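Local structure of probable oxidoreductase (4B7X) at residues Val154-Ala159 / Asp224-Glu229; Asp220-Asn225 / Ala242-Cys247. The protein binds NADP and probably catalyses an NADP-dependent oxidation or reduction, as a member of the medium-chain dehydrogenase/reductase family whose substrate is not established. All coordinates share one frame; numbering follows the deposited sequence.

Contact 2 lies within the six-stranded parallel sheet of the Rossmann-type nucleotide-binding domain, and contact 1 at the C-terminal end of the neighbouring strand pair, their centres 9 Å apart. Contact 1 joins the end of strand 152-155 to the loop that follows strand 219-224; contact 2 pairs that strand with 242-246 on its other side. D224 and N225 belong to both. The first pair of strands is also laced by backbone bonds, V154 N lying 2.8 Å from V221 O and V154 O 2.9 Å from F223 N. Both contacts open onto NADP: N225 O takes hydroxyl O3D of the nicotinamide ribose, and C247 O of contact 2 takes the carboxamide nitrogen N7N.

Contact 1: residues Val154-Ala159 / Asp224-Glu229; sequences VISGAA and DNVGGE. With NAP (NADP nicotinamide-adenine-dinucleotide phosphate), chain T.
S156 and N225 are joined by two hydrogen bonds where strand 152-155 gives way to its loop. The backbone N of N225 donates to S156 OG over 2.7 Å in a nearly straight bond (171°), and N225 donates a second time, through ND2, to S156 O at 3.0 Å, the oxygen lying close to the plane of the amide while the nitrogen is tilted from the carbonyl plane. The serine hydroxyl sits between its own N and carbonyl carbon (chi1 70°), which aims OG at the turn of the other segment. There D224 OD1 collects two backbone donors from the same face of its carboxylate: V226 N from above the plane and G227 N on the syn side, each at 2.9 Å. This Asx turn, extended to a third residue, ties down the loop leading into helix 228-235. G157, with positive phi, completes the tight part, bringing its N to 3.5 Å from V226 CG2.

The packing thins away from this core: I155 only brushes the amide of N225, and beyond V226 the segments part, with E229 exposed to solvent on the helix. NADP lies against the loop on another side, as V226 CG1 is 3.4 Å from C2A of the adenine and N225 O accepts from O3D of the nicotinamide ribose at 2.8 Å. The bonds at N and ND2 both restrain N225, which is consistent with S156 acting as a second-shell residue that positions the N225 carbonyl.

Contact 2: residues Asp220-Asn225 / Ala242-Cys247; sequences DVFFDN and ARIVLC. With NAP (NADP nicotinamide-adenine-dinucleotide phosphate), chain T.
R243 folds back over the neighbouring strand instead of extending, and lays one face of its guanidinium against V221. Bends at chi2 (78°) and chi3 (72°) turn the chain, so that V221 CG2 sits 3.5 Å from R243 NH2, toward the rim of the planar group. The charge is met elsewhere: NH2 forms a salt bridge with E151, NE and NH2 also donate to the carbonyls of G145 and Q146 at the end of helix 132-145, and NH1 donates to the carbonyl of K241.

Strands 221-224 and 242-246 run parallel, 9° apart, in a regular ladder from R243 N to D220 O through to C247 N to D224 O. F222 and I244 share one face of the sheet, F222 CD2 and I244 CG2 4.1 Å apart, and helix 228-235 packs against them. On the face of F223 and V245, helix 132-145 closes over both, and the F223 ring leans obliquely on C247, F223 CE1 lying 3.6 Å from C247 CB. C247 SG lies 4.9 Å from the centroid of the F223 ring in a sulfur-aromatic contact and 3.5 Å from NADP C2N in the nicotinamide.

C247 O accepts NADP N7N at 3.0 Å. The bond from C247 N to D224 O probably steadies the residue whose carbonyl receives the carboxamide, which would help fix the rotation of that group.

Contact 1: residues Val154-Ala159 / Asp224-Glu229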
loop_
_atom_site.group_PDB
_atom_site.type_symbol
_atom_site.label_atom_id
_atom_site.label_comp_id
_atom_site.label_asym_id
_atom_site.label_seq_id
_atom_site.Cartn_x
_atom_site.Cartn_y
_atom_site.Cartn_z
ATOM N N VAL H 154 15.137 -1.457 -5.186
ATOM C CA VAL H 154 14.876 -2.507 -6.173
ATOM C C VAL H 154 13.851 -2.056 -7.231
ATOM O O VAL H 154 12.765 -1.546 -6.904
ATOM C CB VAL H 154 14.412 -3.813 -5.493
ATOM C CG1 VAL H 154 13.971 -4.864 -6.514
ATOM C CG2 VAL H 154 15.518 -4.376 -4.608
ATOM N N ILE H 155 14.197 -2.259 -8.499
ATOM C CA ILE H 155 13.338 -1.869 -9.618
ATOM C C ILE H 155 12.993 -3.039 -10.532
ATOM O O ILE H 155 13.891 -3.674 -11.099
ATOM C CB ILE H 155 14.008 -0.781 -10.450
ATOM C CG1 ILE H 155 14.308 0.417 -9.561
ATOM C CG2 ILE H 155 13.109 -0.357 -11.600
ATOM C CD1 ILE H 155 15.531 1.179 -9.983
ATOM N N SER H 156 11.696 -3.327 -10.665
ATOM C CA SER H 156 11.209 -4.261 -11.679
ATOM C C SER H 156 11.021 -3.587 -13.041
ATOM O O SER H 156 10.974 -2.356 -13.148
ATOM C CB SER H 156 9.920 -4.941 -11.231
ATOM O OG SER H 156 8.846 -4.032 -11.203
ATOM N N GLY H 157 10.905 -4.405 -14.087
ATOM C CA GLY H 157 10.938 -3.923 -15.478
ATOM C C GLY H 157 12.094 -2.976 -15.696
ATOM O O GLY H 157 11.951 -1.956 -16.377
ATOM N N ALA H 158 13.248 -3.314 -15.123
ATOM C CA ALA H 158 14.312 -2.331 -14.888
ATOM C C ALA H 158 15.056 -1.843 -16.121
ATOM O O ALA H 158 15.637 -0.761 -16.111
ATOM C CB ALA H 158 15.294 -2.850 -13.847
ATOM N N ALA H 159 15.048 -2.631 -17.183
ATOM C CA ALA H 159 15.698 -2.207 -18.423
ATOM C C ALA H 159 14.759 -1.386 -19.311
ATOM O O ALA H 159 15.189 -0.819 -20.322
ATOM C CB ALA H 159 16.252 -3.414 -19.181
ATOM N N ASP H 224 7.672 -0.877 -8.546
ATOM C CA ASP H 224 7.018 -1.992 -9.244
ATOM C C ASP H 224 6.398 -1.574 -10.574
ATOM O O ASP H 224 5.479 -0.751 -10.627
ATOM C CB ASP H 224 5.979 -2.685 -8.363
ATOM C CG ASP H 224 5.525 -4.027 -8.931
ATOM O OD1 ASP H 224 6.177 -4.567 -9.872
ATOM O OD2 ASP H 224 4.514 -4.552 -8.410
ATOM N N ASN H 225 6.925 -2.160 -11.642
ATOM C CA ASN H 225 6.434 -1.945 -12.999
ATOM C C ASN H 225 5.702 -3.200 -13.511
ATOM O O ASN H 225 5.076 -3.172 -14.571
ATOM C CB ASN H 225 7.607 -1.604 -13.927
ATOM C CG ASN H 225 8.037 -0.144 -13.830
ATOM O OD1 ASN H 225 7.207 0.758 -13.908
ATOM N ND2 ASN H 225 9.342 0.096 -13.679
ATOM N N VAL H 226 5.766 -4.285 -12.738
ATOM C CA VAL H 226 5.467 -5.633 -13.263
ATOM C C VAL H 226 4.354 -6.384 -12.536
ATOM O O VAL H 226 3.530 -7.053 -13.171
ATOM C CB VAL H 226 6.751 -6.514 -13.308
ATOM C CG1 VAL H 226 6.416 -7.958 -13.668
ATOM C CG2 VAL H 226 7.749 -5.948 -14.309
ATOM N N GLY H 227 4.325 -6.273 -11.210
ATOM C CA GLY H 227 3.342 -6.982 -10.406
ATOM C C GLY H 227 3.613 -8.479 -10.422
ATOM O O GLY H 227 4.761 -8.909 -10.540
ATOM N N GLY H 228 2.550 -9.265 -10.289
ATOM C CA GLY H 228 2.640 -10.720 -10.324
ATOM C C GLY H 228 3.502 -11.312 -9.227
ATOM O O GLY H 228 3.597 -10.755 -8.128
ATOM N N GLU H 229 4.134 -12.444 -9.544
ATOM C CA GLU H 229 4.961 -13.185 -8.591
ATOM C C GLU H 229 6.222 -12.422 -8.213
ATOM O O GLU H 229 6.739 -12.596 -7.114
ATOM C CB GLU H 229 5.353 -14.555 -9.151
ATOM C CG GLU H 229 4.172 -15.469 -9.418
ATOM C CD GLU H 229 4.560 -16.924 -9.590
ATOM O OE1 GLU H 229 5.769 -17.249 -9.512
ATOM O OE2 GLU H 229 3.640 -17.744 -9.806
HETATM P PA NAP T . 8.938 -0.973 -20.730
HETATM O O1A NAP T . 10.049 -0.061 -21.441
HETATM O O2A NAP T . 9.358 -1.332 -19.352
HETATM O O5B NAP T . 8.608 -2.232 -21.645
HETATM C C5B NAP T . 7.848 -3.295 -21.054
HETATM C C4B NAP T . 8.763 -4.281 -20.303
HETATM O O4B NAP T . 7.949 -5.033 -19.383
HETATM C C3B NAP T . 9.308 -5.346 -21.269
HETATM O O3B NAP T . 10.545 -4.891 -21.865
HETATM C C2B NAP T . 9.567 -6.526 -20.345
HETATM O O2B NAP T . 10.870 -6.381 -19.823
HETATM C C1B NAP T . 8.635 -6.303 -19.158
HETATM N N9A NAP T . 7.630 -7.363 -19.074
HETATM C C8A NAP T . 6.610 -7.559 -19.921
HETATM N N7A NAP T . 5.894 -8.610 -19.509
HETATM C C5A NAP T . 6.460 -9.070 -18.397
HETATM C C6A NAP T . 6.172 -10.117 -17.542
HETATM N N6A NAP T . 5.126 -10.896 -17.778
HETATM N N1A NAP T . 6.959 -10.336 -16.477
HETATM C C2A NAP T . 8.004 -9.556 -16.234
HETATM N N3A NAP T . 8.316 -8.539 -17.025
HETATM C C4A NAP T . 7.559 -8.279 -18.114
HETATM O O3 NAP T . 7.578 -0.111 -20.664
HETATM P PN NAP T . 7.525 1.228 -19.774
HETATM O O1N NAP T . 7.000 2.280 -20.658
HETATM O O2N NAP T . 8.806 1.481 -19.061
HETATM O O5D NAP T . 6.390 0.754 -18.760
HETATM C C5D NAP T . 6.728 0.125 -17.532
HETATM C C4D NAP T . 5.543 0.112 -16.543
HETATM O O4D NAP T . 5.178 1.458 -16.107
HETATM C C3D NAP T . 4.284 -0.504 -17.152
HETATM O O3D NAP T . 3.689 -1.259 -16.121
HETATM C C2D NAP T . 3.396 0.702 -17.476
HETATM O O2D NAP T . 2.001 0.342 -17.434
HETATM C C1D NAP T . 3.725 1.604 -16.305
HETATM N N1N NAP T . 3.457 3.040 -16.491
HETATM C C2N NAP T . 2.745 3.670 -15.471
HETATM C C3N NAP T . 2.448 5.022 -15.545
HETATM C C7N NAP T . 1.663 5.655 -14.384
HETATM O O7N NAP T . 1.478 6.865 -14.340
HETATM N N7N NAP T . 1.281 4.810 -13.420
HETATM C C4N NAP T . 2.894 5.756 -16.651
HETATM C C5N NAP T . 3.621 5.130 -17.676
HETATM C C6N NAP T . 3.910 3.772 -17.603
HETATM P P2B NAP T . 11.819 -7.668 -19.641
HETATM O O1X NAP T . 10.912 -8.805 -18.958
HETATM O O2X NAP T . 12.154 -8.163 -21.144
HETATM O O3X NAP T . 13.030 -7.298 -18.893
#

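Contact 2: residues Asp220-Asn225 / Ala242-Cys247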
loop_
_atom_site.group_PDB
_atom_site.type_symbol
_atom_site.label_atom_id
_atom_site.label_comp_id
_atom_site.label_asym_id
_atom_site.label_seq_id
_atom_site.Cartn_x
_atom_site.Cartn_y
_atom_site.Cartn_z
ATOM N N ASP H 220 14.438 -1.088 0.883
ATOM C CA ASP H 220 13.810 0.121 1.380
ATOM C C ASP H 220 12.762 0.678 0.397
ATOM O O ASP H 220 11.749 1.224 0.820
ATOM C CB ASP H 220 14.868 1.195 1.683
ATOM C CG ASP H 220 15.875 0.751 2.744
ATOM O OD1 ASP H 220 15.468 0.494 3.904
ATOM O OD2 ASP H 220 17.078 0.650 2.408
ATOM N N VAL H 221 13.027 0.561 -0.902
ATOM C CA VAL H 221 12.136 1.089 -1.940
ATOM C C VAL H 221 12.043 0.065 -3.062
ATOM O O VAL H 221 13.071 -0.344 -3.617
ATOM C CB VAL H 221 12.644 2.422 -2.543
ATOM C CG1 VAL H 221 11.739 2.879 -3.674
ATOM C CG2 VAL H 221 12.734 3.511 -1.493
ATOM N N PHE H 222 10.824 -0.379 -3.352
ATOM C CA PHE H 222 10.536 -1.200 -4.523
ATOM C C PHE H 222 9.680 -0.432 -5.522
ATOM O O PHE H 222 8.502 -0.118 -5.251
ATOM C CB PHE H 222 9.829 -2.495 -4.132
ATOM C CG PHE H 222 9.505 -3.388 -5.306
ATOM C CD1 PHE H 222 10.433 -3.584 -6.337
ATOM C CD2 PHE H 222 8.293 -4.073 -5.367
ATOM C CE1 PHE H 222 10.150 -4.418 -7.409
ATOM C CE2 PHE H 222 8.008 -4.915 -6.440
ATOM C CZ PHE H 222 8.936 -5.090 -7.458
ATOM N N PHE H 223 10.284 -0.126 -6.664
ATOM C CA PHE H 223 9.592 0.442 -7.801
ATOM C C PHE H 223 8.991 -0.700 -8.630
ATOM O O PHE H 223 9.730 -1.420 -9.329
ATOM C CB PHE H 223 10.589 1.206 -8.654
ATOM C CG PHE H 223 9.965 2.219 -9.566
ATOM C CD1 PHE H 223 9.263 1.824 -10.706
ATOM C CD2 PHE H 223 10.125 3.580 -9.318
ATOM C CE1 PHE H 223 8.706 2.764 -11.557
ATOM C CE2 PHE H 223 9.577 4.522 -10.173
ATOM C CZ PHE H 223 8.860 4.114 -11.289
ATOM N N ASP H 224 7.672 -0.877 -8.546
ATOM C CA ASP H 224 7.018 -1.992 -9.244
ATOM C C ASP H 224 6.398 -1.574 -10.574
ATOM O O ASP H 224 5.479 -0.751 -10.627
ATOM C CB ASP H 224 5.979 -2.685 -8.363
ATOM C CG ASP H 224 5.525 -4.027 -8.931
ATOM O OD1 ASP H 224 6.177 -4.567 -9.872
ATOM O OD2 ASP H 224 4.514 -4.552 -8.410
ATOM N N ASN H 225 6.925 -2.160 -11.642
ATOM C CA ASN H 225 6.434 -1.945 -12.999
ATOM C C ASN H 225 5.702 -3.200 -13.511
ATOM O O ASN H 225 5.076 -3.172 -14.571
ATOM C CB ASN H 225 7.607 -1.604 -13.927
ATOM C CG ASN H 225 8.037 -0.144 -13.830
ATOM O OD1 ASN H 225 7.207 0.758 -13.908
ATOM N ND2 ASN H 225 9.342 0.096 -13.679
ATOM N N ALA H 242 9.760 0.373 4.482
ATOM C CA ALA H 242 9.945 0.366 3.035
ATOM C C ALA H 242 8.775 1.078 2.331
ATOM O O ALA H 242 7.664 1.148 2.881
ATOM C CB ALA H 242 10.057 -1.066 2.528
ATOM N N ARG H 243 9.049 1.604 1.137
ATOM C CA ARG H 243 8.033 2.147 0.254
ATOM C C ARG H 243 7.973 1.310 -1.028
ATOM O O ARG H 243 8.990 1.117 -1.711
ATOM C CB ARG H 243 8.310 3.624 -0.084
ATOM C CG ARG H 243 8.033 4.615 1.053
ATOM C CD ARG H 243 9.152 4.616 2.088
ATOM N NE ARG H 243 10.338 5.260 1.547
ATOM C CZ ARG H 243 11.599 4.968 1.857
ATOM N NH1 ARG H 243 11.908 4.021 2.731
ATOM N NH2 ARG H 243 12.557 5.658 1.281
ATOM N N ILE H 244 6.788 0.784 -1.315
ATOM C CA ILE H 244 6.512 0.135 -2.588
ATOM C C ILE H 244 5.717 1.080 -3.494
ATOM O O ILE H 244 4.536 1.376 -3.246
ATOM C CB ILE H 244 5.756 -1.197 -2.394
ATOM C CG1 ILE H 244 6.632 -2.178 -1.623
ATOM C CG2 ILE H 244 5.359 -1.794 -3.740
ATOM C CD1 ILE H 244 5.891 -3.387 -1.107
ATOM N N VAL H 245 6.373 1.569 -4.535
ATOM C CA VAL H 245 5.691 2.394 -5.520
ATOM C C VAL H 245 4.982 1.524 -6.563
ATOM O O VAL H 245 5.636 0.824 -7.349
ATOM C CB VAL H 245 6.650 3.378 -6.204
ATOM C CG1 VAL H 245 5.888 4.288 -7.155
ATOM C CG2 VAL H 245 7.390 4.209 -5.165
ATOM N N LEU H 246 3.647 1.569 -6.571
ATOM C CA LEU H 246 2.877 0.882 -7.615
ATOM C C LEU H 246 2.771 1.735 -8.865
ATOM O O LEU H 246 1.898 2.613 -8.985
ATOM C CB LEU H 246 1.475 0.512 -7.143
ATOM C CG LEU H 246 1.277 -0.595 -6.119
ATOM C CD1 LEU H 246 -0.196 -0.987 -6.135
ATOM C CD2 LEU H 246 2.166 -1.820 -6.342
ATOM N N CYS H 247 3.655 1.479 -9.805
ATOM C CA CYS H 247 3.649 2.220 -11.060
ATOM C C CYS H 247 2.880 1.442 -12.132
ATOM O O CYS H 247 2.110 2.022 -12.885
ATOM C CB CYS H 247 5.081 2.527 -11.494
ATOM S SG CYS H 247 5.247 3.384 -13.075
HETATM P PA NAP T . 8.938 -0.973 -20.730
HETATM O O1A NAP T . 10.049 -0.061 -21.441
HETATM O O2A NAP T . 9.358 -1.332 -19.352
HETATM O O5B NAP T . 8.608 -2.232 -21.645
HETATM C C5B NAP T . 7.848 -3.295 -21.054
HETATM C C4B NAP T . 8.763 -4.281 -20.303
HETATM O O4B NAP T . 7.949 -5.033 -19.383
HETATM C C3B NAP T . 9.308 -5.346 -21.269
HETATM O O3B NAP T . 10.545 -4.891 -21.865
HETATM C C2B NAP T . 9.567 -6.526 -20.345
HETATM O O2B NAP T . 10.870 -6.381 -19.823
HETATM C C1B NAP T . 8.635 -6.303 -19.158
HETATM N N9A NAP T . 7.630 -7.363 -19.074
HETATM C C8A NAP T . 6.610 -7.559 -19.921
HETATM N N7A NAP T . 5.894 -8.610 -19.509
HETATM C C5A NAP T . 6.460 -9.070 -18.397
HETATM C C6A NAP T . 6.172 -10.117 -17.542
HETATM N N6A NAP T . 5.126 -10.896 -17.778
HETATM N N1A NAP T . 6.959 -10.336 -16.477
HETATM C C2A NAP T . 8.004 -9.556 -16.234
HETATM N N3A NAP T . 8.316 -8.539 -17.025
HETATM C C4A NAP T . 7.559 -8.279 -18.114
HETATM O O3 NAP T . 7.578 -0.111 -20.664
HETATM P PN NAP T . 7.525 1.228 -19.774
HETATM O O1N NAP T . 7.000 2.280 -20.658
HETATM O O2N NAP T . 8.806 1.481 -19.061
HETATM O O5D NAP T . 6.390 0.754 -18.760
HETATM C C5D NAP T . 6.728 0.125 -17.532
HETATM C C4D NAP T . 5.543 0.112 -16.543
HETATM O O4D NAP T . 5.178 1.458 -16.107
HETATM C C3D NAP T . 4.284 -0.504 -17.152
HETATM O O3D NAP T . 3.689 -1.259 -16.121
HETATM C C2D NAP T . 3.396 0.702 -17.476
HETATM O O2D NAP T . 2.001 0.342 -17.434
HETATM C C1D NAP T . 3.725 1.604 -16.305
HETATM N N1N NAP T . 3.457 3.040 -16.491
HETATM C C2N NAP T . 2.745 3.670 -15.471
HETATM C C3N NAP T . 2.448 5.022 -15.545
HETATM C C7N NAP T . 1.663 5.655 -14.384
HETATM O O7N NAP T . 1.478 6.865 -14.340
HETATM N N7N NAP T . 1.281 4.810 -13.420
HETATM C C4N NAP T . 2.894 5.756 -16.651
HETATM C C5N NAP T . 3.621 5.130 -17.676
HETATM C C6N NAP T . 3.910 3.772 -17.603
HETATM P P2B NAP T . 11.819 -7.668 -19.641
HETATM O O1X NAP T . 10.912 -8.805 -18.958
HETATM O O2X NAP T . 12.154 -8.163 -21.144
HETATM O O3X NAP T . 13.030 -7.298 -18.893
#